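Local coordinates for 457aa long hypothetical protein (PDB 2CSU), which is of unknown function but joins a CoA-binding domain of Rossmann type to two domains related to those of succinyl-CoA ligases, at residues 326-331 / 339-344; 345-350 / 354-359; 376-381 / 413-418; 388-393 / 421-426. All blocks are in the same frame, centred on the assembly; numbering follows the deposited sequence.

In the fold
All four contacts lie in the ligase-CoA domain, a mixed, mainly parallel sheet flanked by helices. Contacts 1 and 2 touch through strands 340-341 and 344-346, where A340 O lies 2.7 Å from D346 N, probably a hydrogen bond; contacts 3 and 4 share helix 417-424. Contacts 2 and 4 are buried and meet where Y356 packs on I393 and H389, whereas contacts 1 and 3 are partly buried, and contact 3 borders the second subunit. None has a hydrogen bond across it. Valine is central to contacts 1 and 3, met by isoleucine and leucine in 1, by valine and threonine in 3; contact 4 rests on leucine and alanine, and contact 2 adds selenium over a tyrosine ring.

Contact 1 (326-331 / 339-344); sequences KTIEEL and AAVKNP
V341 meets helix 325-334 with both of its methyl groups. CG2 of V341 lies 3.6 Å from CG2 of I328, the side chains approaching at a slant, while CG1 of V341 rests 3.8 Å from CB of L331. The two branches thus reach successive positions on one side of the helix, three residues apart, a spacing that brings I328 and L331 to neighbouring places on its surface. On I328 the branch that touches is the short one: with chi1 at -61°, CG2 stands anti to the backbone N and faces the valine methyl. CG1 of the same isoleucine passes 3.7 Å from V341 O, so the strand's backbone also helps to shape the surface against which the isoleucine packs. A beta-branched valine suits this place because its two short methyls spread over two helix positions without a long, flexible chain. Behind the first shell, L331 continues inward to V345, T359 and L362, and I328 leans on L323. T327, on the same helix, is hydrogen-bonded through OG1 to D366 OD2, which ties the helix to the region just after helix 353-365. Strand 340-341 is held in turn by backbone bonding between A340 and D346. Aliphatic packing of a helix on a short edge hairpin, here the antiparallel pair 340-341 and 344-346, is part of the layered alpha/beta fold of this ligase-CoA domain.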
loop_
_atom_site.group_PDB
_atom_site.type_symbol
_atom_site.label_atom_id
_atom_site.label_comp_id
_atom_site.label_asym_id
_atom_site.label_seq_id
_atom_site.Cartn_x
_atom_site.Cartn_y
_atom_site.Cartn_z
ATOM N N LYS A 326 2.579 -24.786 -29.699
ATOM C CA LYS A 326 3.293 -23.862 -30.573
ATOM C C LYS A 326 3.857 -22.673 -29.792
ATOM O O LYS A 326 4.992 -22.251 -29.970
ATOM C CB LYS A 326 2.318 -23.366 -31.640
ATOM C CG LYS A 326 1.770 -24.505 -32.503
ATOM C CD LYS A 326 0.422 -24.156 -33.138
ATOM C CE LYS A 326 -0.575 -25.318 -33.073
ATOM N NZ LYS A 326 -1.899 -24.808 -32.725
ATOM N N THR A 327 2.997 -22.102 -28.928
ATOM C CA THR A 327 3.432 -20.964 -28.129
ATOM C C THR A 327 4.470 -21.378 -27.083
ATOM O O THR A 327 5.503 -20.746 -26.912
ATOM C CB THR A 327 2.204 -20.368 -27.439
ATOM O OG1 THR A 327 1.266 -19.953 -28.434
ATOM C CG2 THR A 327 2.610 -19.150 -26.606
ATOM N N ILE A 328 4.216 -22.500 -26.422
ATOM C CA ILE A 328 5.152 -23.044 -25.444
ATOM C C ILE A 328 6.516 -23.329 -26.068
ATOM O O ILE A 328 7.554 -23.074 -25.456
ATOM C CB ILE A 328 4.603 -24.352 -24.843
ATOM C CG1 ILE A 328 3.281 -24.071 -24.135
ATOM C CG2 ILE A 328 5.619 -24.971 -23.892
ATOM C CD1 ILE A 328 2.525 -25.323 -23.746
ATOM N N GLU A 329 6.508 -23.863 -27.288
ATOM C CA GLU A 329 7.744 -24.193 -27.982
ATOM C C GLU A 329 8.603 -22.983 -28.282
ATOM O O GLU A 329 9.813 -23.021 -28.076
ATOM C CB GLU A 329 7.459 -24.949 -29.285
ATOM C CG GLU A 329 7.264 -26.440 -29.100
ATOM C CD GLU A 329 7.262 -27.204 -30.417
ATOM O OE1 GLU A 329 7.120 -28.447 -30.380
ATOM O OE2 GLU A 329 7.405 -26.564 -31.484
ATOM N N GLU A 330 7.992 -21.913 -28.776
ATOM C CA GLU A 330 8.756 -20.714 -29.092
ATOM C C GLU A 330 9.306 -20.088 -27.816
ATOM O O GLU A 330 10.407 -19.540 -27.815
ATOM C CB GLU A 330 7.816 -19.739 -29.825
ATOM C CG GLU A 330 8.227 -18.527 -30.661
ATOM C CD GLU A 330 7.334 -17.803 -31.644
ATOM O OE1 GLU A 330 6.466 -18.243 -32.395
ATOM O OE2 GLU A 330 7.625 -16.618 -31.582
ATOM N N LEU A 331 8.543 -20.162 -26.728
ATOM C CA LEU A 331 8.998 -19.609 -25.451
ATOM C C LEU A 331 10.292 -20.315 -25.049
ATOM O O LEU A 331 11.282 -19.689 -24.650
ATOM C CB LEU A 331 7.933 -19.818 -24.368
ATOM C CG LEU A 331 6.690 -18.920 -24.418
ATOM C CD1 LEU A 331 5.683 -19.366 -23.364
ATOM C CD2 LEU A 331 7.099 -17.468 -24.183
ATOM N N ALA A 339 13.587 -21.878 -17.217
ATOM C CA ALA A 339 12.399 -21.040 -17.315
ATOM C C ALA A 339 11.120 -21.879 -17.364
ATOM O O ALA A 339 11.075 -22.953 -17.950
ATOM C CB ALA A 339 12.515 -20.202 -18.589
ATOM N N ALA A 340 10.082 -21.382 -16.676
ATOM C CA ALA A 340 8.802 -22.079 -16.728
ATOM C C ALA A 340 7.943 -21.559 -17.878
ATOM O O ALA A 340 7.698 -20.367 -18.026
ATOM C CB ALA A 340 8.087 -21.869 -15.393
ATOM N N VAL A 341 7.517 -22.501 -18.742
ATOM C CA VAL A 341 6.737 -22.114 -19.914
ATOM C C VAL A 341 5.344 -22.756 -19.912
ATOM O O VAL A 341 4.675 -22.866 -20.930
ATOM C CB VAL A 341 7.504 -22.539 -21.165
ATOM C CG1 VAL A 341 8.850 -21.823 -21.215
ATOM C CG2 VAL A 341 7.734 -24.039 -21.151
ATOM N N LYS A 342 4.929 -23.226 -18.720
ATOM C CA LYS A 342 3.576 -23.755 -18.590
ATOM C C LYS A 342 2.562 -22.634 -18.348
ATOM O O LYS A 342 2.710 -21.516 -18.821
ATOM C CB LYS A 342 3.559 -24.739 -17.420
ATOM C CG LYS A 342 4.415 -24.260 -16.247
ATOM C CD LYS A 342 4.080 -24.986 -14.943
ATOM C CE LYS A 342 4.524 -24.198 -13.705
ATOM N NZ LYS A 342 3.757 -24.640 -12.541
ATOM N N ASN A 343 1.492 -22.982 -17.603
ATOM C CA ASN A 343 0.420 -22.024 -17.340
ATOM C C ASN A 343 0.944 -20.626 -16.977
ATOM O O ASN A 343 0.540 -19.621 -17.554
ATOM C CB ASN A 343 -0.443 -22.570 -16.202
ATOM C CG ASN A 343 -1.213 -23.775 -16.677
ATOM O OD1 ASN A 343 -1.794 -24.522 -15.895
ATOM N ND2 ASN A 343 -1.225 -23.951 -18.008
ATOM N N PRO A 344 1.799 -20.570 -15.930
ATOM C CA PRO A 344 2.528 -19.358 -15.598
ATOM C C PRO A 344 3.912 -19.344 -16.262
ATOM O O PRO A 344 4.713 -20.259 -16.120
ATOM C CB PRO A 344 2.684 -19.369 -14.080
ATOM C CG PRO A 344 2.673 -20.830 -13.630
ATOM C CD PRO A 344 2.116 -21.590 -14.937
#

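Contact 2 (345-350 / 354-359); sequences VDMIAS and EDYYRT
A Met-aromatic contact joins the end of strand 344-346 to helix 353-365, the helix that follows it in this alpha/beta domain. The methionine is the selenomethionine M347, and its CE sits over the centre of one face of the Y356 ring, 4.1 Å from the centroid and 7° off the ring normal. SE lies over the same ring at 4.5 Å from the centroid, so methyl and selenium both use the pi face. The chain runs straight at chi2 and bends at chi3 (-127°), which turns CE over the ring while SE faces the helix backbone. There M347 SE comes within 3.5 Å of T359 OG1 and 3.7 Å of D355 O. These oxygens belong together: T359 OG1 donates to D355 O at 3.0 Å, and T359 N bonds the same carbonyl from the opposite face of its plane. The helix therefore satisfies the threonine hydroxyl inside a buried contact, leaving CG2 for apolar packing. T359 CG2 meets V345 CG1 tip to tip at 3.7 Å. Threonine suits the place because one branch is polar and the other is not, and a flexible, polarisable methionine can lie along both ring and carbonyl. Farther out, M347, Y356 and T359 all pack on M299 of strand 295-300. Y356 sends its OH to I375 O of strand 371-377 and meets H389 and I393 of helix 388-400, while T359 and V345 touch L331 of helix 325-334.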
loop_
_atom_site.group_PDB
_atom_site.type_symbol
_atom_site.label_atom_id
_atom_site.label_comp_id
_atom_site.label_asym_id
_atom_site.label_seq_id
_atom_site.Cartn_x
_atom_site.Cartn_y
_atom_site.Cartn_z
ATOM N N VAL A 345 4.171 -18.274 -17.039
ATOM C CA VAL A 345 5.451 -18.197 -17.745
ATOM C C VAL A 345 6.517 -17.457 -16.930
ATOM O O VAL A 345 6.463 -16.249 -16.734
ATOM C CB VAL A 345 5.233 -17.490 -19.082
ATOM C CG1 VAL A 345 6.575 -17.282 -19.780
ATOM C CG2 VAL A 345 4.335 -18.329 -19.973
ATOM N N ASP A 346 7.490 -18.219 -16.405
ATOM C CA ASP A 346 8.487 -17.567 -15.573
ATOM C C ASP A 346 9.813 -17.365 -16.298
ATOM O O ASP A 346 10.732 -18.169 -16.205
ATOM C CB ASP A 346 8.701 -18.390 -14.302
ATOM C CG ASP A 346 9.675 -17.643 -13.402
ATOM O OD1 ASP A 346 10.035 -18.193 -12.360
ATOM O OD2 ASP A 346 10.089 -16.547 -13.768
HETATM N N MSE A 347 9.878 -16.271 -17.085
HETATM C CA MSE A 347 11.186 -15.831 -17.543
HETATM C C MSE A 347 12.085 -15.629 -16.327
HETATM O O MSE A 347 11.635 -15.291 -15.242
HETATM C CB MSE A 347 11.032 -14.498 -18.279
HETATM C CG MSE A 347 9.712 -14.386 -19.035
HETATM SE SE MSE A 347 9.542 -12.810 -19.878
HETATM C CE MSE A 347 7.946 -12.337 -19.202
ATOM N N ILE A 348 13.381 -15.899 -16.514
ATOM C CA ILE A 348 14.285 -15.777 -15.384
ATOM C C ILE A 348 14.545 -14.310 -15.031
ATOM O O ILE A 348 14.088 -13.388 -15.696
ATOM C CB ILE A 348 15.589 -16.496 -15.741
ATOM C CG1 ILE A 348 15.294 -17.909 -16.259
ATOM C CG2 ILE A 348 16.473 -16.631 -14.488
ATOM C CD1 ILE A 348 14.214 -18.615 -15.438
ATOM N N ALA A 349 15.275 -14.171 -13.928
ATOM C CA ALA A 349 15.636 -12.864 -13.397
ATOM C C ALA A 349 16.454 -12.060 -14.408
ATOM O O ALA A 349 16.640 -10.851 -14.256
ATOM C CB ALA A 349 16.421 -13.034 -12.109
ATOM N N SER A 350 16.938 -12.736 -15.441
ATOM C CA SER A 350 17.729 -12.097 -16.477
ATOM C C SER A 350 16.857 -11.528 -17.586
ATOM O O SER A 350 17.358 -10.899 -18.514
ATOM C CB SER A 350 18.706 -13.105 -17.079
ATOM O OG SER A 350 18.022 -14.275 -17.497
ATOM N N GLU A 354 13.498 -7.137 -24.382
ATOM C CA GLU A 354 13.182 -7.977 -25.532
ATOM C C GLU A 354 12.411 -9.236 -25.122
ATOM O O GLU A 354 11.522 -9.712 -25.815
ATOM C CB GLU A 354 14.486 -8.373 -26.229
ATOM C CG GLU A 354 15.213 -7.184 -26.863
ATOM C CD GLU A 354 14.244 -6.342 -27.666
ATOM O OE1 GLU A 354 13.478 -6.899 -28.443
ATOM O OE2 GLU A 354 14.290 -5.121 -27.534
ATOM N N ASP A 355 12.815 -9.801 -23.966
ATOM C CA ASP A 355 12.144 -11.002 -23.483
ATOM C C ASP A 355 10.686 -10.724 -23.117
ATOM O O ASP A 355 9.787 -11.512 -23.377
ATOM C CB ASP A 355 12.899 -11.514 -22.255
ATOM C CG ASP A 355 14.269 -12.034 -22.670
ATOM O OD1 ASP A 355 15.233 -11.731 -21.966
ATOM O OD2 ASP A 355 14.353 -12.752 -23.663
ATOM N N TYR A 356 10.474 -9.577 -22.442
ATOM C CA TYR A 356 9.113 -9.198 -22.079
ATOM C C TYR A 356 8.246 -8.961 -23.322
ATOM O O TYR A 356 7.097 -9.367 -23.402
ATOM C CB TYR A 356 9.175 -7.925 -21.231
ATOM C CG TYR A 356 9.189 -8.273 -19.782
ATOM C CD1 TYR A 356 10.381 -8.652 -19.171
ATOM C CD2 TYR A 356 8.022 -8.187 -19.022
ATOM C CE1 TYR A 356 10.411 -8.934 -17.813
ATOM C CE2 TYR A 356 8.050 -8.477 -17.663
ATOM C CZ TYR A 356 9.237 -8.855 -17.062
ATOM O OH TYR A 356 9.278 -9.130 -15.707
ATOM N N TYR A 357 8.829 -8.242 -24.302
ATOM C CA TYR A 357 8.103 -7.994 -25.546
ATOM C C TYR A 357 7.654 -9.304 -26.197
ATOM O O TYR A 357 6.483 -9.518 -26.481
ATOM C CB TYR A 357 9.031 -7.229 -26.497
ATOM C CG TYR A 357 8.616 -7.428 -27.916
ATOM C CD1 TYR A 357 7.427 -6.870 -28.380
ATOM C CD2 TYR A 357 9.436 -8.132 -28.801
ATOM C CE1 TYR A 357 7.063 -7.007 -29.712
ATOM C CE2 TYR A 357 9.068 -8.277 -30.132
ATOM C CZ TYR A 357 7.884 -7.723 -30.585
ATOM O OH TYR A 357 7.489 -7.901 -31.897
ATOM N N ARG A 358 8.601 -10.194 -26.459
ATOM C CA ARG A 358 8.283 -11.446 -27.129
ATOM C C ARG A 358 7.268 -12.306 -26.386
ATOM O O ARG A 358 6.297 -12.776 -26.976
ATOM C CB ARG A 358 9.561 -12.258 -27.370
ATOM C CG ARG A 358 10.446 -11.700 -28.474
ATOM C CD ARG A 358 11.698 -12.549 -28.652
ATOM N NE ARG A 358 11.504 -13.654 -29.594
ATOM C CZ ARG A 358 12.480 -14.476 -29.973
ATOM N NH1 ARG A 358 13.703 -14.314 -29.481
ATOM N NH2 ARG A 358 12.246 -15.445 -30.852
ATOM N N THR A 359 7.498 -12.516 -25.095
ATOM C CA THR A 359 6.592 -13.339 -24.298
ATOM C C THR A 359 5.161 -12.776 -24.242
ATOM O O THR A 359 4.188 -13.525 -24.350
ATOM C CB THR A 359 7.122 -13.503 -22.858
ATOM O OG1 THR A 359 8.413 -14.128 -22.894
ATOM C CG2 THR A 359 6.178 -14.367 -22.047
#

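Contact 3 (376-381 / 413-418)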
loop_
_atom_site.group_PDB
_atom_site.type_symbol
_atom_site.label_atom_id
_atom_site.label_comp_id
_atom_site.label_asym_id
_atom_site.label_seq_id
_atom_site.Cartn_x
_atom_site.Cartn_y
_atom_site.Cartn_z
ATOM N N CYS A 376 6.814 -7.859 -12.839
ATOM C CA CYS A 376 8.223 -7.613 -12.998
ATOM C C CYS A 376 8.806 -7.000 -11.740
ATOM O O CYS A 376 8.454 -5.908 -11.314
ATOM C CB CYS A 376 8.400 -6.625 -14.148
ATOM S SG CYS A 376 10.115 -6.074 -14.313
ATOM N N VAL A 377 9.676 -7.784 -11.102
ATOM C CA VAL A 377 10.596 -7.150 -10.194
ATOM C C VAL A 377 11.669 -6.434 -11.021
ATOM O O VAL A 377 12.337 -7.013 -11.871
ATOM C CB VAL A 377 11.221 -8.234 -9.323
ATOM C CG1 VAL A 377 12.163 -7.586 -8.315
ATOM C CG2 VAL A 377 10.134 -8.987 -8.580
ATOM N N VAL A 378 11.750 -5.108 -10.822
ATOM C CA VAL A 378 12.679 -4.330 -11.632
ATOM C C VAL A 378 14.131 -4.558 -11.207
ATOM O O VAL A 378 14.545 -4.272 -10.090
ATOM C CB VAL A 378 12.308 -2.852 -11.513
ATOM C CG1 VAL A 378 13.351 -1.997 -12.239
ATOM C CG2 VAL A 378 10.952 -2.616 -12.146
ATOM N N PRO A 379 14.924 -5.114 -12.143
ATOM C CA PRO A 379 16.318 -5.427 -11.884
ATOM C C PRO A 379 17.185 -4.175 -11.962
ATOM O O PRO A 379 16.958 -3.276 -12.761
ATOM C CB PRO A 379 16.755 -6.432 -12.944
ATOM C CG PRO A 379 15.921 -6.067 -14.177
ATOM C CD PRO A 379 14.585 -5.475 -13.516
ATOM N N THR A 380 18.203 -4.150 -11.083
ATOM C CA THR A 380 19.150 -3.042 -11.093
ATOM C C THR A 380 20.555 -3.527 -11.466
ATOM O O THR A 380 21.569 -2.905 -11.175
ATOM C CB THR A 380 19.157 -2.419 -9.696
ATOM O OG1 THR A 380 19.556 -3.413 -8.749
ATOM C CG2 THR A 380 17.751 -1.928 -9.331
ATOM N N PHE A 381 20.580 -4.717 -12.103
ATOM C CA PHE A 381 21.855 -5.300 -12.505
ATOM C C PHE A 381 21.850 -5.746 -13.974
ATOM O O PHE A 381 20.849 -5.662 -14.673
ATOM C CB PHE A 381 22.142 -6.496 -11.592
ATOM C CG PHE A 381 21.011 -7.487 -11.658
ATOM C CD1 PHE A 381 21.010 -8.460 -12.651
ATOM C CD2 PHE A 381 20.018 -7.476 -10.690
ATOM C CE1 PHE A 381 20.017 -9.427 -12.667
ATOM C CE2 PHE A 381 19.024 -8.452 -10.713
ATOM C CZ PHE A 381 19.024 -9.434 -11.695
ATOM N N GLY A 413 8.666 -0.062 -4.990
ATOM C CA GLY A 413 9.129 1.146 -4.318
ATOM C C GLY A 413 9.652 2.177 -5.319
ATOM O O GLY A 413 9.057 2.444 -6.354
ATOM N N TYR A 414 10.792 2.794 -4.962
ATOM C CA TYR A 414 11.375 3.789 -5.851
ATOM C C TYR A 414 11.786 3.172 -7.188
ATOM O O TYR A 414 11.578 3.741 -8.252
ATOM C CB TYR A 414 12.596 4.392 -5.154
ATOM C CG TYR A 414 12.166 5.155 -3.952
ATOM C CD1 TYR A 414 11.109 6.056 -4.044
ATOM C CD2 TYR A 414 12.827 4.986 -2.736
ATOM C CE1 TYR A 414 10.712 6.780 -2.928
ATOM C CE2 TYR A 414 12.436 5.716 -1.623
ATOM C CZ TYR A 414 11.389 6.613 -1.718
ATOM O OH TYR A 414 10.993 7.342 -0.613
ATOM N N VAL A 415 12.462 2.031 -7.125
ATOM C CA VAL A 415 13.033 1.362 -8.295
ATOM C C VAL A 415 12.036 1.151 -9.437
ATOM O O VAL A 415 12.409 1.159 -10.614
ATOM C CB VAL A 415 13.595 -0.020 -7.893
ATOM C CG1 VAL A 415 14.265 -0.690 -9.083
ATOM C CG2 VAL A 415 14.550 0.117 -6.728
ATOM N N SER A 416 10.767 0.956 -9.092
ATOM C CA SER A 416 9.740 0.698 -10.097
ATOM C C SER A 416 8.874 1.888 -10.525
ATOM O O SER A 416 8.024 1.759 -11.397
ATOM C CB SER A 416 8.839 -0.437 -9.597
ATOM O OG SER A 416 8.069 -0.023 -8.480
ATOM N N GLU A 417 9.101 3.050 -9.925
ATOM C CA GLU A 417 8.303 4.229 -10.225
ATOM C C GLU A 417 8.234 4.655 -11.684
ATOM O O GLU A 417 7.144 4.927 -12.196
ATOM C CB GLU A 417 8.762 5.406 -9.354
ATOM C CG GLU A 417 8.294 5.295 -7.902
ATOM C CD GLU A 417 7.437 6.475 -7.460
ATOM O OE1 GLU A 417 6.585 6.930 -8.269
ATOM O OE2 GLU A 417 7.618 6.946 -6.313
ATOM N N LYS A 418 9.380 4.711 -12.358
ATOM C CA LYS A 418 9.396 5.125 -13.755
ATOM C C LYS A 418 8.678 4.127 -14.653
ATOM O O LYS A 418 7.989 4.514 -15.589
ATOM C CB LYS A 418 10.838 5.322 -14.235
ATOM C CG LYS A 418 11.592 6.413 -13.485
ATOM C CD LYS A 418 13.071 6.451 -13.867
ATOM C CE LYS A 418 13.836 7.428 -12.976
ATOM N NZ LYS A 418 15.298 7.138 -12.927
#
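V378, just past the end of strand 371-377 in the parallel part of this alpha/beta sheet, is the first residue to touch the turn leading into helix 417-424, at V415 and S416. Its backbone still bonds with M411, where the neighbouring strand ends. V378 CG1, anti to the backbone N (chi1 174°), comes 3.5 Å from V415 CG1, the two valines sliding past each other in opposite directions. The other methyl, V378 CG2, lies 4.0 Å from S416 CB, so one compact branched residue spans two consecutive positions. P379 points away from the turn and packs on H389 and M384. T380 then brings the chain back, and its CG2 lies 3.7 Å from V415 CG1, the side chains crossing at about a right angle. Threonine suits this exposed site, since its methyl can pack while the residue keeps a polar branch. V415 itself sits within a type I beta turn from Y414 to E417, closed by E417 N bonding to Y414 O at 3.1 Å. The second subunit also borders this place: its Y167 packs on both T380 and V415, and its K171 forms a salt bridge with E417. A single methyl of the turn, V415 CG1, thus receives both V378 CG1 and T380 CG2.

Contact 4 (388-393 / 421-426)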
loop_
_atom_site.group_PDB
_atom_site.type_symbol
_atom_site.label_atom_id
_atom_site.label_comp_id
_atom_site.label_asym_id
_atom_site.label_seq_id
_atom_site.Cartn_x
_atom_site.Cartn_y
_atom_site.Cartn_z
ATOM N N GLU A 388 12.863 -0.813 -19.442
ATOM C CA GLU A 388 12.819 -1.642 -20.639
ATOM C C GLU A 388 11.765 -2.730 -20.619
ATOM O O GLU A 388 11.100 -2.975 -21.627
ATOM C CB GLU A 388 14.207 -2.233 -20.942
ATOM C CG GLU A 388 14.849 -3.076 -19.854
ATOM C CD GLU A 388 16.242 -3.553 -20.261
ATOM O OE1 GLU A 388 17.191 -2.731 -20.232
ATOM O OE2 GLU A 388 16.380 -4.740 -20.628
ATOM N N HIS A 389 11.588 -3.374 -19.473
ATOM C CA HIS A 389 10.600 -4.437 -19.373
ATOM C C HIS A 389 9.215 -3.862 -19.637
ATOM O O HIS A 389 8.432 -4.437 -20.385
ATOM C CB HIS A 389 10.721 -5.090 -18.000
ATOM C CG HIS A 389 12.144 -5.293 -17.585
ATOM N ND1 HIS A 389 12.899 -4.291 -17.014
ATOM C CD2 HIS A 389 12.981 -6.344 -17.754
ATOM C CE1 HIS A 389 14.140 -4.716 -16.851
ATOM N NE2 HIS A 389 14.217 -5.959 -17.295
ATOM N N ALA A 390 8.915 -2.717 -19.040
ATOM C CA ALA A 390 7.629 -2.075 -19.288
ATOM C C ALA A 390 7.530 -1.744 -20.782
ATOM O O ALA A 390 6.547 -2.073 -21.438
ATOM C CB ALA A 390 7.513 -0.820 -18.473
ATOM N N GLU A 391 8.556 -1.094 -21.324
ATOM C CA GLU A 391 8.551 -0.750 -22.744
ATOM C C GLU A 391 8.220 -2.004 -23.525
ATOM O O GLU A 391 7.370 -1.988 -24.410
ATOM C CB GLU A 391 9.918 -0.207 -23.168
ATOM C CG GLU A 391 10.233 1.156 -22.568
ATOM C CD GLU A 391 11.710 1.481 -22.603
ATOM O OE1 GLU A 391 12.114 2.450 -21.923
ATOM O OE2 GLU A 391 12.464 0.769 -23.305
ATOM N N GLY A 392 8.888 -3.100 -23.179
ATOM C CA GLY A 392 8.624 -4.360 -23.854
ATOM C C GLY A 392 7.164 -4.786 -23.768
ATOM O O GLY A 392 6.639 -5.383 -24.705
ATOM N N ILE A 393 6.503 -4.490 -22.654
ATOM C CA ILE A 393 5.090 -4.851 -22.486
ATOM C C ILE A 393 4.254 -3.999 -23.434
ATOM O O ILE A 393 3.406 -4.489 -24.193
ATOM C CB ILE A 393 4.569 -4.533 -21.052
ATOM C CG1 ILE A 393 5.300 -5.372 -20.002
ATOM C CG2 ILE A 393 3.054 -4.755 -20.995
ATOM C CD1 ILE A 393 5.104 -6.816 -20.155
ATOM N N GLU A 421 4.837 4.698 -14.098
ATOM C CA GLU A 421 4.414 5.940 -14.736
ATOM C C GLU A 421 4.252 5.722 -16.232
ATOM O O GLU A 421 3.252 6.134 -16.824
ATOM C CB GLU A 421 5.430 7.063 -14.454
ATOM C CG GLU A 421 5.275 7.695 -13.062
ATOM C CD GLU A 421 6.377 8.693 -12.697
ATOM O OE1 GLU A 421 6.349 9.217 -11.557
ATOM O OE2 GLU A 421 7.265 8.959 -13.538
ATOM N N LEU A 422 5.221 5.042 -16.835
ATOM C CA LEU A 422 5.193 4.762 -18.267
ATOM C C LEU A 422 4.060 3.821 -18.667
ATOM O O LEU A 422 3.455 3.989 -19.726
ATOM C CB LEU A 422 6.537 4.180 -18.710
ATOM C CG LEU A 422 6.691 3.828 -20.195
ATOM C CD1 LEU A 422 6.497 5.070 -21.077
ATOM C CD2 LEU A 422 8.074 3.238 -20.418
ATOM N N LEU A 423 3.790 2.812 -17.841
ATOM C CA LEU A 423 2.698 1.885 -18.136
ATOM C C LEU A 423 1.370 2.628 -17.977
ATOM O O LEU A 423 0.510 2.586 -18.864
ATOM C CB LEU A 423 2.737 0.685 -17.183
ATOM C CG LEU A 423 3.952 -0.235 -17.327
ATOM C CD1 LEU A 423 4.169 -1.036 -16.058
ATOM C CD2 LEU A 423 3.744 -1.147 -18.525
ATOM N N GLU A 424 1.211 3.311 -16.847
ATOM C CA GLU A 424 -0.036 4.051 -16.686
ATOM C C GLU A 424 -0.246 5.071 -17.809
ATOM O O GLU A 424 -1.361 5.393 -18.199
ATOM C CB GLU A 424 0.002 4.762 -15.334
ATOM C CG GLU A 424 0.159 3.782 -14.170
ATOM C CD GLU A 424 -1.200 3.249 -13.775
ATOM O OE1 GLU A 424 -2.198 3.825 -14.185
ATOM O OE2 GLU A 424 -1.249 2.258 -13.049
ATOM N N LYS A 425 0.880 5.613 -18.309
ATOM C CA LYS A 425 0.792 6.609 -19.372
ATOM C C LYS A 425 0.288 5.998 -20.683
ATOM O O LYS A 425 -0.025 6.685 -21.648
ATOM C CB LYS A 425 2.183 7.213 -19.581
ATOM C CG LYS A 425 2.269 8.054 -20.855
ATOM C CD LYS A 425 3.706 8.176 -21.373
ATOM C CE LYS A 425 4.292 9.576 -21.163
ATOM N NZ LYS A 425 5.336 9.826 -22.159
ATOM N N ASN A 426 0.253 4.654 -20.711
ATOM C CA ASN A 426 -0.211 3.972 -21.913
ATOM C C ASN A 426 -1.508 3.196 -21.663
ATOM O O ASN A 426 -1.876 2.287 -22.395
ATOM C CB ASN A 426 0.891 3.019 -22.382
ATOM C CG ASN A 426 1.939 3.789 -23.145
ATOM O OD1 ASN A 426 1.959 3.818 -24.373
ATOM N ND2 ASN A 426 2.852 4.415 -22.382
#
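Two leucines in succession reach helix 388-400 by different first torsions: L422 places CG anti to the backbone N (chi1 -180°), whereas L423 turns CG beside it (chi1 -66°). The contact is a helix-to-helix packing in the alpha/beta ligase-CoA domain, between helices 388-400 and 417-424, which flank strand 406-411 in sequence. L423 fits against A390, whose CB lies 3.8 Å from L423 CD2 and equally close to its CG. Alanine suits this place because its single methyl lets the two backbones draw near; the CA atoms of A390 and L423 are 6.4 Å apart. One turn on, I393 CB gives a looser contact with L423 CD2 at 4.3 Å, the rest of the isoleucine leading off toward A374 and I428. Beneath the pair, A390 and L423 both pack on F410 of strand 406-411, and L423 also touches A408, so the leucine meets helix and sheet together. Nearer the solvent, L422 CD2 lies 3.7 Å from E391 CG, the side chains crossing at about a right angle. Here the glutamate works through its aliphatic part, while its carboxylate leads away from the leucine and is hydrogen-bonded through OE1 to T387 OG1. L422 and L423 also touch I394, farther along the same helix. Farther along segment 421-426 the side-chain amide of N426 turns back on the chain: ND2 donates to L422 O at 2.8 Å, with an N-H...O angle of 153° and the oxygen close to the amide plane.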